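Local coordinates for protein CytC3 (Streptomyces, PDB 3GJA) that is a nonheme iron halogenase that probably chlorinates an amino acid substrate in natural product biosynthesis, at residues A[102-107]-A[255-260]; A[156-161]-A[241-246]; A[133-138]-A[262-267]. All coordinates share one frame; numbering follows the deposited sequence.

Interaction 1 (A[102-107]-A[255-260]); sequences RSEFFP and GFAARY. With ACT (acetate ion), chain C.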
ATOM      1  N   ARG A 102       1.683  -1.182  -6.286  1.00 34.61           N
ATOM      2  CA  ARG A 102       1.096  -2.362  -5.666  1.00 33.76           C
ATOM      3  C   ARG A 102       0.022  -2.073  -4.618  1.00 32.87           C
ATOM      4  O   ARG A 102      -0.016  -0.997  -4.013  1.00 31.16           O
ATOM      5  CB  ARG A 102       2.184  -3.217  -5.025  1.00 34.01           C
ATOM      6  CG  ARG A 102       1.632  -4.356  -4.169  1.00 39.99           C
ATOM      7  CD  ARG A 102       2.733  -5.182  -3.543  1.00 40.48           C
ATOM      8  NE  ARG A 102       3.457  -5.973  -4.529  1.00 40.99           N
ATOM      9  CZ  ARG A 102       4.454  -6.794  -4.222  1.00 42.28           C
ATOM     10  NH1 ARG A 102       4.834  -6.916  -2.959  1.00 42.72           N
ATOM     11  NH2 ARG A 102       5.067  -7.493  -5.167  1.00 40.27           N
ATOM     12  N   SER A 103      -0.855  -3.056  -4.440  1.00 32.13           N
ATOM     13  CA  SER A 103      -1.913  -3.017  -3.449  1.00 32.61           C
ATOM     14  C   SER A 103      -2.113  -4.469  -3.013  1.00 34.46           C
ATOM     15  O   SER A 103      -1.842  -5.406  -3.776  1.00 30.32           O
ATOM     16  CB  SER A 103      -3.205  -2.436  -4.028  1.00 31.24           C
ATOM     17  OG  SER A 103      -3.931  -3.400  -4.754  1.00 33.65           O
ATOM     18  N   GLU A 104      -2.565  -4.654  -1.775  1.00 35.03           N
ATOM     19  CA  GLU A 104      -2.782  -5.989  -1.233  1.00 35.57           C
ATOM     20  C   GLU A 104      -3.665  -5.891  -0.004  1.00 35.42           C
ATOM     21  O   GLU A 104      -3.844  -4.808   0.553  1.00 34.35           O
ATOM     22  CB  GLU A 104      -1.451  -6.612  -0.840  1.00 36.62           C
ATOM     23  CG  GLU A 104      -0.711  -5.802   0.208  1.00 41.67           C
ATOM     24  CD  GLU A 104       0.751  -6.194   0.316  1.00 44.51           C
ATOM     25  OE1 GLU A 104       1.045  -7.276   0.876  1.00 42.19           O
ATOM     26  OE2 GLU A 104       1.600  -5.419  -0.176  1.00 43.28           O
ATOM     27  N   PHE A 105      -4.211  -7.026   0.418  1.00 35.16           N
ATOM     28  CA  PHE A 105      -5.072  -7.055   1.585  1.00 33.58           C
ATOM     29  C   PHE A 105      -4.361  -7.636   2.794  1.00 34.05           C
ATOM     30  O   PHE A 105      -3.478  -8.482   2.671  1.00 31.30           O
ATOM     31  CB  PHE A 105      -6.346  -7.852   1.296  1.00 32.68           C
ATOM     32  CG  PHE A 105      -7.270  -7.176   0.319  1.00 34.35           C
ATOM     33  CD1 PHE A 105      -6.983  -7.174  -1.046  1.00 31.18           C
ATOM     34  CD2 PHE A 105      -8.415  -6.516   0.767  1.00 31.82           C
ATOM     35  CE1 PHE A 105      -7.823  -6.522  -1.957  1.00 32.95           C
ATOM     36  CE2 PHE A 105      -9.266  -5.860  -0.131  1.00 33.77           C
ATOM     37  CZ  PHE A 105      -8.966  -5.864  -1.502  1.00 32.70           C
ATOM     38  N   PHE A 106      -4.753  -7.155   3.965  1.00 33.54           N
ATOM     39  CA  PHE A 106      -4.179  -7.620   5.212  1.00 35.05           C
ATOM     40  C   PHE A 106      -5.294  -8.022   6.160  1.00 34.60           C
ATOM     41  O   PHE A 106      -5.789  -7.214   6.943  1.00 32.50           O
ATOM     42  CB  PHE A 106      -3.329  -6.522   5.831  1.00 34.44           C
ATOM     43  CG  PHE A 106      -2.018  -6.315   5.138  1.00 35.91           C
ATOM     44  CD1 PHE A 106      -0.997  -7.245   5.271  1.00 37.24           C
ATOM     45  CD2 PHE A 106      -1.796  -5.180   4.370  1.00 37.13           C
ATOM     46  CE1 PHE A 106       0.236  -7.049   4.650  1.00 38.78           C
ATOM     47  CE2 PHE A 106      -0.571  -4.972   3.744  1.00 39.04           C
ATOM     48  CZ  PHE A 106       0.448  -5.907   3.887  1.00 40.56           C
ATOM     49  N   PRO A 107      -5.731  -9.281   6.072  1.00 35.22           N
ATOM     50  CA  PRO A 107      -6.801  -9.747   6.955  1.00 35.95           C
ATOM     51  C   PRO A 107      -6.214 -10.185   8.289  1.00 36.54           C
ATOM     52  O   PRO A 107      -5.025 -10.475   8.386  1.00 38.00           O
ATOM     53  CB  PRO A 107      -7.399 -10.934   6.190  1.00 36.28           C
ATOM     54  CG  PRO A 107      -6.956 -10.703   4.748  1.00 37.18           C
ATOM     55  CD  PRO A 107      -5.557 -10.196   4.935  1.00 35.07           C
ATOM     56  N   GLY A 255      -7.602  -4.842   6.227  1.00 36.04           N
ATOM     57  CA  GLY A 255      -6.894  -3.643   5.829  1.00 35.10           C
ATOM     58  C   GLY A 255      -6.541  -3.743   4.355  1.00 35.59           C
ATOM     59  O   GLY A 255      -6.215  -4.821   3.857  1.00 35.81           O
ATOM     60  N   PHE A 256      -6.632  -2.627   3.643  1.00 35.68           N
ATOM     61  CA  PHE A 256      -6.292  -2.608   2.229  1.00 33.74           C
ATOM     62  C   PHE A 256      -5.126  -1.642   2.081  1.00 33.63           C
ATOM     63  O   PHE A 256      -5.261  -0.456   2.363  1.00 31.80           O
ATOM     64  CB  PHE A 256      -7.479  -2.132   1.383  1.00 35.75           C
ATOM     65  CG  PHE A 256      -7.144  -1.965  -0.078  1.00 33.78           C
ATOM     66  CD1 PHE A 256      -6.748  -3.062  -0.841  1.00 32.19           C
ATOM     67  CD2 PHE A 256      -7.159  -0.706  -0.667  1.00 31.68           C
ATOM     68  CE1 PHE A 256      -6.363  -2.908  -2.179  1.00 31.05           C
ATOM     69  CE2 PHE A 256      -6.778  -0.533  -2.004  1.00 32.66           C
ATOM     70  CZ  PHE A 256      -6.377  -1.643  -2.761  1.00 31.82           C
ATOM     71  N   ALA A 257      -3.977  -2.153   1.651  1.00 32.01           N
ATOM     72  CA  ALA A 257      -2.800  -1.311   1.506  1.00 32.05           C
ATOM     73  C   ALA A 257      -2.442  -1.029   0.058  1.00 32.08           C
ATOM     74  O   ALA A 257      -2.438  -1.932  -0.782  1.00 33.23           O
ATOM     75  CB  ALA A 257      -1.598  -1.954   2.224  1.00 31.28           C
ATOM     76  N   ALA A 258      -2.148   0.238  -0.216  1.00 32.80           N
ATOM     77  CA  ALA A 258      -1.748   0.691  -1.544  1.00 33.01           C
ATOM     78  C   ALA A 258      -0.359   1.283  -1.340  1.00 34.36           C
ATOM     79  O   ALA A 258      -0.156   2.101  -0.438  1.00 34.68           O
ATOM     80  CB  ALA A 258      -2.708   1.750  -2.051  1.00 32.58           C
ATOM     81  N   ARG A 259       0.596   0.872  -2.168  1.00 33.78           N
ATOM     82  CA  ARG A 259       1.969   1.341  -2.013  1.00 35.53           C
ATOM     83  C   ARG A 259       2.412   2.267  -3.151  1.00 34.89           C
ATOM     84  O   ARG A 259       2.215   1.973  -4.335  1.00 33.75           O
ATOM     85  CB  ARG A 259       2.878   0.113  -1.865  1.00 37.48           C
ATOM     86  CG  ARG A 259       2.114  -1.045  -1.217  1.00 40.58           C
ATOM     87  CD  ARG A 259       2.980  -2.167  -0.650  1.00 44.01           C
ATOM     88  NE  ARG A 259       3.651  -1.746   0.570  1.00 47.98           N
ATOM     89  CZ  ARG A 259       3.711  -2.462   1.688  1.00 45.29           C
ATOM     90  NH1 ARG A 259       3.132  -3.652   1.760  1.00 45.24           N
ATOM     91  NH2 ARG A 259       4.365  -1.982   2.734  1.00 42.75           N
ATOM     92  N   TYR A 260       3.001   3.396  -2.771  1.00 34.38           N
ATOM     93  CA  TYR A 260       3.423   4.399  -3.737  1.00 35.14           C
ATOM     94  C   TYR A 260       4.911   4.683  -3.786  1.00 36.35           C
ATOM     95  O   TYR A 260       5.634   4.522  -2.802  1.00 35.95           O
ATOM     96  CB  TYR A 260       2.684   5.713  -3.481  1.00 34.30           C
ATOM     97  CG  TYR A 260       1.183   5.568  -3.486  1.00 35.62           C
ATOM     98  CD1 TYR A 260       0.518   4.958  -2.420  1.00 33.57           C
ATOM     99  CD2 TYR A 260       0.426   6.016  -4.570  1.00 34.44           C
ATOM    100  CE1 TYR A 260      -0.866   4.794  -2.433  1.00 35.50           C
ATOM    101  CE2 TYR A 260      -0.957   5.857  -4.594  1.00 35.84           C
ATOM    102  CZ  TYR A 260      -1.598   5.242  -3.525  1.00 35.76           C
ATOM    103  OH  TYR A 260      -2.959   5.056  -3.564  1.00 34.80           O
TER
HETATM  104  C   ACT C 320       6.818 -10.065  -2.079  1.00 54.37           C
HETATM  105  O   ACT C 320       6.440  -8.808  -1.768  1.00 53.95           O
HETATM  106  OXT ACT C 320       7.489 -10.707  -1.300  1.00 54.20           O
HETATM  107  CH3 ACT C 320       6.406 -10.671  -3.396  1.00 52.49           C

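Interaction 2 (A[156-161]-A[241-246]); sequences STEQNG and ASLPHT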
ATOM      1  N   SER A 156     -10.231  -1.354  12.808  1.00 34.56           N
ATOM      2  CA  SER A 156      -8.983  -1.952  13.258  1.00 36.22           C
ATOM      3  C   SER A 156      -8.828  -1.503  14.699  1.00 36.08           C
ATOM      4  O   SER A 156      -8.563  -0.330  14.974  1.00 34.11           O
ATOM      5  CB  SER A 156      -7.797  -1.461  12.427  1.00 35.60           C
ATOM      6  OG  SER A 156      -6.604  -2.088  12.861  1.00 33.83           O
ATOM      7  N   THR A 157      -9.016  -2.445  15.614  1.00 36.80           N
ATOM      8  CA  THR A 157      -8.947  -2.168  17.040  1.00 37.19           C
ATOM      9  C   THR A 157      -7.831  -2.939  17.718  1.00 39.59           C
ATOM     10  O   THR A 157      -7.146  -3.758  17.091  1.00 38.59           O
ATOM     11  CB  THR A 157     -10.246  -2.580  17.725  1.00 37.06           C
ATOM     12  OG1 THR A 157     -10.395  -4.004  17.614  1.00 35.80           O
ATOM     13  CG2 THR A 157     -11.445  -1.895  17.065  1.00 37.56           C
ATOM     14  N   GLU A 158      -7.656  -2.682  19.010  1.00 39.40           N
ATOM     15  CA  GLU A 158      -6.643  -3.388  19.771  1.00 41.58           C
ATOM     16  C   GLU A 158      -7.092  -4.831  19.905  1.00 40.16           C
ATOM     17  O   GLU A 158      -6.285  -5.753  19.801  1.00 41.97           O
ATOM     18  CB  GLU A 158      -6.461  -2.763  21.151  1.00 42.41           C
ATOM     19  CG  GLU A 158      -5.767  -1.417  21.110  1.00 46.62           C
ATOM     20  CD  GLU A 158      -5.419  -0.910  22.491  1.00 50.94           C
ATOM     21  OE1 GLU A 158      -4.609  -1.574  23.178  1.00 51.42           O
ATOM     22  OE2 GLU A 158      -5.955   0.147  22.890  1.00 51.85           O
ATOM     23  N   GLN A 159      -8.388  -5.026  20.116  1.00 38.89           N
ATOM     24  CA  GLN A 159      -8.933  -6.371  20.251  1.00 38.77           C
ATOM     25  C   GLN A 159      -8.774  -7.152  18.948  1.00 36.03           C
ATOM     26  O   GLN A 159      -8.595  -8.365  18.974  1.00 34.37           O
ATOM     27  CB  GLN A 159     -10.411  -6.313  20.645  1.00 39.82           C
ATOM     28  CG  GLN A 159     -11.002  -7.686  20.903  1.00 43.13           C
ATOM     29  CD  GLN A 159     -12.347  -7.634  21.605  1.00 46.01           C
ATOM     30  OE1 GLN A 159     -13.370  -7.307  21.002  1.00 45.30           O
ATOM     31  NE2 GLN A 159     -12.346  -7.952  22.895  1.00 46.11           N
ATOM     32  N   ASN A 160      -8.838  -6.427  17.829  1.00 35.44           N
ATOM     33  CA  ASN A 160      -8.703  -6.956  16.455  1.00 34.95           C
ATOM     34  C   ASN A 160      -7.281  -7.262  16.007  1.00 32.11           C
ATOM     35  O   ASN A 160      -7.084  -7.842  14.937  1.00 30.19           O
ATOM     36  CB  ASN A 160      -9.252  -5.940  15.435  1.00 38.27           C
ATOM     37  CG  ASN A 160     -10.554  -6.361  14.873  1.00 39.99           C
ATOM     38  OD1 ASN A 160     -10.971  -7.503  15.073  1.00 45.77           O
ATOM     39  ND2 ASN A 160     -11.219  -5.467  14.160  1.00 37.69           N
ATOM     40  N   GLY A 161      -6.302  -6.813  16.783  1.00 30.78           N
ATOM     41  CA  GLY A 161      -4.912  -7.018  16.421  1.00 32.29           C
ATOM     42  C   GLY A 161      -4.380  -5.882  15.556  1.00 32.97           C
ATOM     43  O   GLY A 161      -3.654  -6.121  14.581  1.00 33.11           O
ATOM     44  N   ALA A 241       4.957  -2.928  14.978  1.00 34.21           N
ATOM     45  CA  ALA A 241       4.575  -4.212  15.544  1.00 34.21           C
ATOM     46  C   ALA A 241       3.068  -4.349  15.365  1.00 34.62           C
ATOM     47  O   ALA A 241       2.434  -3.497  14.756  1.00 37.00           O
ATOM     48  CB  ALA A 241       4.938  -4.257  17.027  1.00 32.55           C
ATOM     49  N   SER A 242       2.493  -5.420  15.892  1.00 34.11           N
ATOM     50  CA  SER A 242       1.055  -5.617  15.792  1.00 34.65           C
ATOM     51  C   SER A 242       0.592  -6.485  16.952  1.00 34.50           C
ATOM     52  O   SER A 242       1.311  -7.371  17.408  1.00 34.20           O
ATOM     53  CB  SER A 242       0.685  -6.279  14.460  1.00 33.23           C
ATOM     54  OG  SER A 242       1.244  -7.579  14.358  1.00 36.02           O
ATOM     55  N   LEU A 243      -0.613  -6.213  17.430  1.00 36.95           N
ATOM     56  CA  LEU A 243      -1.187  -6.945  18.546  1.00 36.39           C
ATOM     57  C   LEU A 243      -1.828  -8.241  18.070  1.00 37.25           C
ATOM     58  O   LEU A 243      -2.130  -8.397  16.886  1.00 35.46           O
ATOM     59  CB  LEU A 243      -2.255  -6.082  19.229  1.00 35.99           C
ATOM     60  CG  LEU A 243      -1.806  -4.869  20.055  1.00 38.99           C
ATOM     61  CD1 LEU A 243      -3.017  -4.013  20.378  1.00 37.24           C
ATOM     62  CD2 LEU A 243      -1.126  -5.324  21.354  1.00 35.34           C
ATOM     63  N   PRO A 244      -2.015  -9.204  18.986  1.00 35.93           N
ATOM     64  CA  PRO A 244      -2.646 -10.467  18.598  1.00 35.59           C
ATOM     65  C   PRO A 244      -4.138 -10.181  18.497  1.00 35.42           C
ATOM     66  O   PRO A 244      -4.607  -9.162  18.999  1.00 34.62           O
ATOM     67  CB  PRO A 244      -2.322 -11.388  19.767  1.00 36.39           C
ATOM     68  CG  PRO A 244      -2.321 -10.448  20.932  1.00 37.12           C
ATOM     69  CD  PRO A 244      -1.539  -9.265  20.379  1.00 36.82           C
ATOM     70  N   HIS A 245      -4.880 -11.063  17.842  1.00 35.22           N
ATOM     71  CA  HIS A 245      -6.314 -10.872  17.707  1.00 34.74           C
ATOM     72  C   HIS A 245      -6.982 -11.654  18.826  1.00 35.05           C
ATOM     73  O   HIS A 245      -7.019 -12.881  18.791  1.00 34.17           O
ATOM     74  CB  HIS A 245      -6.790 -11.389  16.351  1.00 35.57           C
ATOM     75  CG  HIS A 245      -8.246 -11.154  16.090  1.00 34.96           C
ATOM     76  ND1 HIS A 245      -9.221 -11.402  17.034  1.00 32.67           N
ATOM     77  CD2 HIS A 245      -8.896 -10.746  14.975  1.00 32.28           C
ATOM     78  CE1 HIS A 245     -10.409 -11.156  16.510  1.00 32.12           C
ATOM     79  NE2 HIS A 245     -10.240 -10.758  15.262  1.00 30.83           N
ATOM     80  N   THR A 246      -7.516 -10.936  19.807  1.00 35.36           N
ATOM     81  CA  THR A 246      -8.164 -11.561  20.956  1.00 36.99           C
ATOM     82  C   THR A 246      -9.665 -11.303  21.029  1.00 37.84           C
ATOM     83  O   THR A 246     -10.241 -11.347  22.117  1.00 39.87           O
ATOM     84  CB  THR A 246      -7.537 -11.051  22.275  1.00 35.95           C
ATOM     85  OG1 THR A 246      -7.677  -9.629  22.340  1.00 36.98           O
ATOM     86  CG2 THR A 246      -6.048 -11.393  22.335  1.00 35.00           C
TER
HETATM   87  O   HOH W   1      -5.678  -8.017  21.174  1.00 36.71           O

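Interaction 3 (A[133-138]-A[262-267]); sequences IWPSDE and PTQVQV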
ATOM      1  N   ILE A 133      13.621   0.026  -6.454  1.00 48.75           N
ATOM      2  CA  ILE A 133      14.965   0.606  -6.501  1.00 48.47           C
ATOM      3  C   ILE A 133      14.934   2.106  -6.786  1.00 48.50           C
ATOM      4  O   ILE A 133      14.485   2.532  -7.850  1.00 47.76           O
ATOM      5  CB  ILE A 133      15.842  -0.054  -7.590  1.00 49.75           C
ATOM      6  CG1 ILE A 133      16.116  -1.521  -7.244  1.00 49.40           C
ATOM      7  CG2 ILE A 133      17.164   0.696  -7.712  1.00 48.90           C
ATOM      8  CD1 ILE A 133      17.000  -1.710  -6.034  1.00 50.63           C
ATOM      9  N   TRP A 134      15.403   2.900  -5.829  1.00 47.48           N
ATOM     10  CA  TRP A 134      15.462   4.347  -5.997  1.00 49.31           C
ATOM     11  C   TRP A 134      16.826   4.692  -6.593  1.00 52.07           C
ATOM     12  O   TRP A 134      17.793   3.949  -6.418  1.00 52.16           O
ATOM     13  CB  TRP A 134      15.342   5.067  -4.656  1.00 45.55           C
ATOM     14  CG  TRP A 134      13.987   5.068  -4.045  1.00 44.36           C
ATOM     15  CD1 TRP A 134      13.270   3.984  -3.629  1.00 43.23           C
ATOM     16  CD2 TRP A 134      13.201   6.222  -3.716  1.00 42.39           C
ATOM     17  NE1 TRP A 134      12.087   4.390  -3.056  1.00 43.04           N
ATOM     18  CE2 TRP A 134      12.017   5.759  -3.095  1.00 42.87           C
ATOM     19  CE3 TRP A 134      13.381   7.604  -3.884  1.00 40.64           C
ATOM     20  CZ2 TRP A 134      11.014   6.628  -2.638  1.00 40.48           C
ATOM     21  CZ3 TRP A 134      12.384   8.471  -3.429  1.00 41.20           C
ATOM     22  CH2 TRP A 134      11.215   7.974  -2.812  1.00 39.95           C
ATOM     23  N   PRO A 135      16.922   5.828  -7.304  1.00 54.38           N
ATOM     24  CA  PRO A 135      18.209   6.213  -7.893  1.00 55.35           C
ATOM     25  C   PRO A 135      19.187   6.592  -6.787  1.00 58.14           C
ATOM     26  O   PRO A 135      18.781   7.073  -5.727  1.00 55.97           O
ATOM     27  CB  PRO A 135      17.838   7.397  -8.781  1.00 54.58           C
ATOM     28  CG  PRO A 135      16.683   8.017  -8.046  1.00 55.01           C
ATOM     29  CD  PRO A 135      15.872   6.806  -7.640  1.00 53.74           C
ATOM     30  N   SER A 136      20.474   6.374  -7.032  1.00 61.69           N
ATOM     31  CA  SER A 136      21.490   6.690  -6.033  1.00 66.05           C
ATOM     32  C   SER A 136      22.815   7.111  -6.659  1.00 68.80           C
ATOM     33  O   SER A 136      23.087   6.817  -7.824  1.00 68.74           O
ATOM     34  CB  SER A 136      21.721   5.480  -5.122  1.00 65.25           C
ATOM     35  OG  SER A 136      22.110   4.345  -5.880  1.00 63.84           O
ATOM     36  N   ASP A 137      23.636   7.801  -5.873  1.00 72.94           N
ATOM     37  CA  ASP A 137      24.942   8.253  -6.336  1.00 77.07           C
ATOM     38  C   ASP A 137      25.878   7.065  -6.476  1.00 79.33           C
ATOM     39  O   ASP A 137      25.529   5.938  -6.115  1.00 79.90           O
ATOM     40  CB  ASP A 137      25.540   9.268  -5.360  1.00 77.39           C
ATOM     41  CG  ASP A 137      24.869  10.623  -5.450  1.00 78.79           C
ATOM     42  OD1 ASP A 137      24.871  11.207  -6.554  1.00 78.83           O
ATOM     43  OD2 ASP A 137      24.343  11.103  -4.423  1.00 79.25           O
ATOM     44  N   GLU A 138      27.070   7.321  -7.004  1.00 81.57           N
ATOM     45  CA  GLU A 138      28.049   6.263  -7.195  1.00 83.33           C
ATOM     46  C   GLU A 138      28.497   5.721  -5.844  1.00 83.31           C
ATOM     47  O   GLU A 138      28.736   6.485  -4.904  1.00 83.75           O
ATOM     48  CB  GLU A 138      29.257   6.785  -7.975  1.00 84.93           C
ATOM     49  CG  GLU A 138      30.124   5.682  -8.556  1.00 87.73           C
ATOM     50  CD  GLU A 138      29.341   4.757  -9.475  1.00 89.91           C
ATOM     51  OE1 GLU A 138      28.390   4.098  -8.996  1.00 90.73           O
ATOM     52  OE2 GLU A 138      29.673   4.692 -10.678  1.00 91.24           O
ATOM     53  N   PRO A 262       7.687   7.492  -6.227  1.00 38.55           N
ATOM     54  CA  PRO A 262       7.766   8.513  -7.278  1.00 38.83           C
ATOM     55  C   PRO A 262       8.244   7.902  -8.590  1.00 37.55           C
ATOM     56  O   PRO A 262       8.882   6.852  -8.584  1.00 37.88           O
ATOM     57  CB  PRO A 262       8.747   9.536  -6.697  1.00 38.85           C
ATOM     58  CG  PRO A 262       9.622   8.709  -5.829  1.00 39.22           C
ATOM     59  CD  PRO A 262       8.629   7.795  -5.138  1.00 38.80           C
ATOM     60  N   THR A 263       7.922   8.556  -9.707  1.00 37.21           N
ATOM     61  CA  THR A 263       8.280   8.080 -11.051  1.00 37.01           C
ATOM     62  C   THR A 263       9.753   7.713 -11.293  1.00 37.54           C
ATOM     63  O   THR A 263      10.062   6.830 -12.093  1.00 36.30           O
ATOM     64  CB  THR A 263       7.875   9.122 -12.125  1.00 37.55           C
ATOM     65  OG1 THR A 263       8.358  10.418 -11.744  1.00 36.02           O
ATOM     66  CG2 THR A 263       6.360   9.172 -12.285  1.00 38.32           C
ATOM     67  N   GLN A 264      10.654   8.406 -10.618  1.00 37.41           N
ATOM     68  CA  GLN A 264      12.084   8.163 -10.759  1.00 41.49           C
ATOM     69  C   GLN A 264      12.472   6.781 -10.253  1.00 42.46           C
ATOM     70  O   GLN A 264      13.560   6.279 -10.548  1.00 41.35           O
ATOM     71  CB  GLN A 264      12.839   9.224  -9.976  1.00 43.93           C
ATOM     72  CG  GLN A 264      11.897  10.092  -9.147  1.00 47.00           C
ATOM     73  CD  GLN A 264      12.329  10.185  -7.715  1.00 47.99           C
ATOM     74  OE1 GLN A 264      11.686  10.840  -6.904  1.00 49.97           O
ATOM     75  NE2 GLN A 264      13.432   9.524  -7.390  1.00 51.75           N
ATOM     76  N   VAL A 265      11.578   6.162  -9.488  1.00 42.16           N
ATOM     77  CA  VAL A 265      11.853   4.843  -8.939  1.00 41.35           C
ATOM     78  C   VAL A 265      11.553   3.715  -9.916  1.00 42.79           C
ATOM     79  O   VAL A 265      10.579   3.767 -10.671  1.00 43.74           O
ATOM     80  CB  VAL A 265      11.048   4.613  -7.645  1.00 41.28           C
ATOM     81  CG1 VAL A 265      11.266   3.186  -7.131  1.00 39.69           C
ATOM     82  CG2 VAL A 265      11.465   5.631  -6.603  1.00 39.26           C
ATOM     83  N   GLN A 266      12.397   2.692  -9.898  1.00 43.04           N
ATOM     84  CA  GLN A 266      12.196   1.547 -10.768  1.00 45.52           C
ATOM     85  C   GLN A 266      11.438   0.438 -10.041  1.00 44.30           C
ATOM     86  O   GLN A 266      11.806   0.021  -8.937  1.00 44.33           O
ATOM     87  CB  GLN A 266      13.534   1.015 -11.267  1.00 48.42           C
ATOM     88  CG  GLN A 266      14.325   2.021 -12.070  1.00 52.57           C
ATOM     89  CD  GLN A 266      15.471   1.374 -12.808  1.00 55.41           C
ATOM     90  OE1 GLN A 266      15.264   0.634 -13.771  1.00 57.79           O
ATOM     91  NE2 GLN A 266      16.690   1.635 -12.353  1.00 56.65           N
ATOM     92  N   VAL A 267      10.377  -0.035 -10.677  1.00 41.97           N
ATOM     93  CA  VAL A 267       9.544  -1.080 -10.121  1.00 40.54           C
ATOM     94  C   VAL A 267       9.874  -2.383 -10.814  1.00 41.41           C
ATOM     95  O   VAL A 267       9.931  -2.449 -12.040  1.00 41.13           O
ATOM     96  CB  VAL A 267       8.059  -0.737 -10.316  1.00 40.06           C
ATOM     97  CG1 VAL A 267       7.171  -1.885  -9.837  1.00 39.70           C
ATOM     98  CG2 VAL A 267       7.744   0.541  -9.555  1.00 39.26           C
TER

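Interaction 1 (A[102-107]-A[255-260])
Arg102 O draws the backbone N of Arg259 to 2.7 Å along an almost straight N-H...O line of 173°, the shortest in a ladder of antiparallel bonds between strands 98-108 and 253-262. The pair belongs to the large sheet of the cupin-type barrel. Glu104 and Ala257 exchange two backbone bonds in the hydrogen-bonded manner, as do Phe106 and Gly255. One face of the ladder carries Ser103, Phe105, Phe256 and Ala258 beneath helix 75-82, whose Leu77 touches both phenylalanines. Here CD1 of Phe256 sits 3.6 Å from CZ of Phe105, over that ring's face but toward its rim, and the two rings are inclined obliquely. CZ of Phe256 also reaches CB of Ser103, while Ser103 OG bonds to His71 ND1.

The other face is mixed: CE2 of Phe106 packs against CB of Ala257 at 3.5 Å, that methyl lying at the ring edge, and beside them Arg259 NH1 meets Glu104 OE2 at 3.0 Å in a salt bridge, the oxygen in the guanidinium plane but the nitrogen above the carboxylate plane. Arg102 runs alongside Arg259, and a turn at chi3 (-70°) swings its guanidinium to an acetate, probably from the crystallisation liquor, also held by Lys62, Gln131 and His125. Its NH2 bonds to Gln131 and Tyr268, and NH1 gives the acetate O a bond of 2.8 Å at the guanidinium edge.

Interaction 2 (A[156-161]-A[241-246])
A type I beta turn from Glu158 to Gly161 packs against the chain that runs on from strand 240-242, chiefly Leu243 to Thr246. Inside the turn, Gly161 N returns to Glu158 O, and Thr157 OG1 accepts the backbone N of Asn160 at 2.9 Å in an ST motif. Across the contact Thr246 N gives a hydrogen bond to Gln159 O at 2.9 Å, lying in the carbonyl plane but bent to 138° at the hydrogen. A water bridges as well: it donates to Glu158 O and Pro244 O, each at 2.7 Å, and accepts from Thr246 OG1, so that one water joins two backbone carbonyls and a hydroxyl.

In the fold, this is the connection between strand 147-152 of the large sheet and the short strand 163-165, which pairs with 240-242, so that the turn lies where one segment enters the small sheet and the other leaves it. Gly161 fits tightly there. Its CA is 3.1 Å from Leu243 O, and at its positive phi of 89° any CB would run into that oxygen and into the carbonyl of Asn160.

Leu243 lays CD1 against CA and CB of Glu158, at 3.7 Å from each. In His245 a chi1 of -176° swings the ring beside its own carbonyl carbon and turns one face to Asn160 CA, a CH-pi contact 4.2 Å from the ring centroid. Replacing His245 by an alanine is likely to strip the ring from over Asn160 CA and to leave Asp251 O without the NE2 donor that now reaches it. On the ring's other nitrogen, ND1 takes the N-H of Gly247.

Interaction 3 (A[133-138]-A[262-267])
Ile133 and Gln266 face each other as one antiparallel hydrogen-bonded pair, where the loop from 133 to 138 leaves strand 132-133 and the turn of 262-265 enters strand 266-267. Both bonds of the pair are made: Gln266 N to Ile133 O at 2.9 Å, nearly straight at 169°, and Ile133 N to Gln266 O at 3.1 Å. Just before it, Pro262 to Val265 form a type I beta turn, closed by Val265 N on Pro262 O. The turn presents Pro262, Gln264 and Val265 to the loop.

Trp134 meets all three. CG2 of Val265 stands over the middle of its five-membered ring, 3.5 Å from the centroid and 12° off the ring normal, a close CH-pi contact. The methyl gets there because CG2 is anti to the carbonyl carbon of Val265; CG1, anti to the backbone N (chi1 176°), meets Ile133 O instead. Farther along the indole, CD of Pro262 touches CH2 of Trp134 at 3.5 Å, the two side chains crossing at about a right angle. The amide of Gln264, whose chain bends at chi2, brings NE2 to 3.6 Å from CG of Pro135.

Trp134 NE1 is held by Gly145 O, and Phe143 meets the indole edge-to-face. Asn300 bonds to Val265 O and Val267 N, while Thr263 rests on Leu99 of strand 98-108, Val267 on Trp101 of the same strand, and Val265 on Ile132 of strand 132-133.

In the fold
Interaction 1 is a buried contact near the middle of the chain, whereas interactions 2 and 3 are partly exposed and lie on opposite sides of the chain's centre, with their own centres about 35 Å apart. Strand 253-262 joins all three by sequence: it follows 240-242 of interaction 2 and runs directly into the turn of interaction 3. In the large sheet, a full backbone ladder separates a largely aromatic face from one that mixes a salt bridge with Phe106 and Ala257. At the periphery interaction 3 keeps a single bridge and an indole packed by valine and proline; interaction 2, with no bridge between its segments, relies on a water, a tightly packed glycine and an imidazole face.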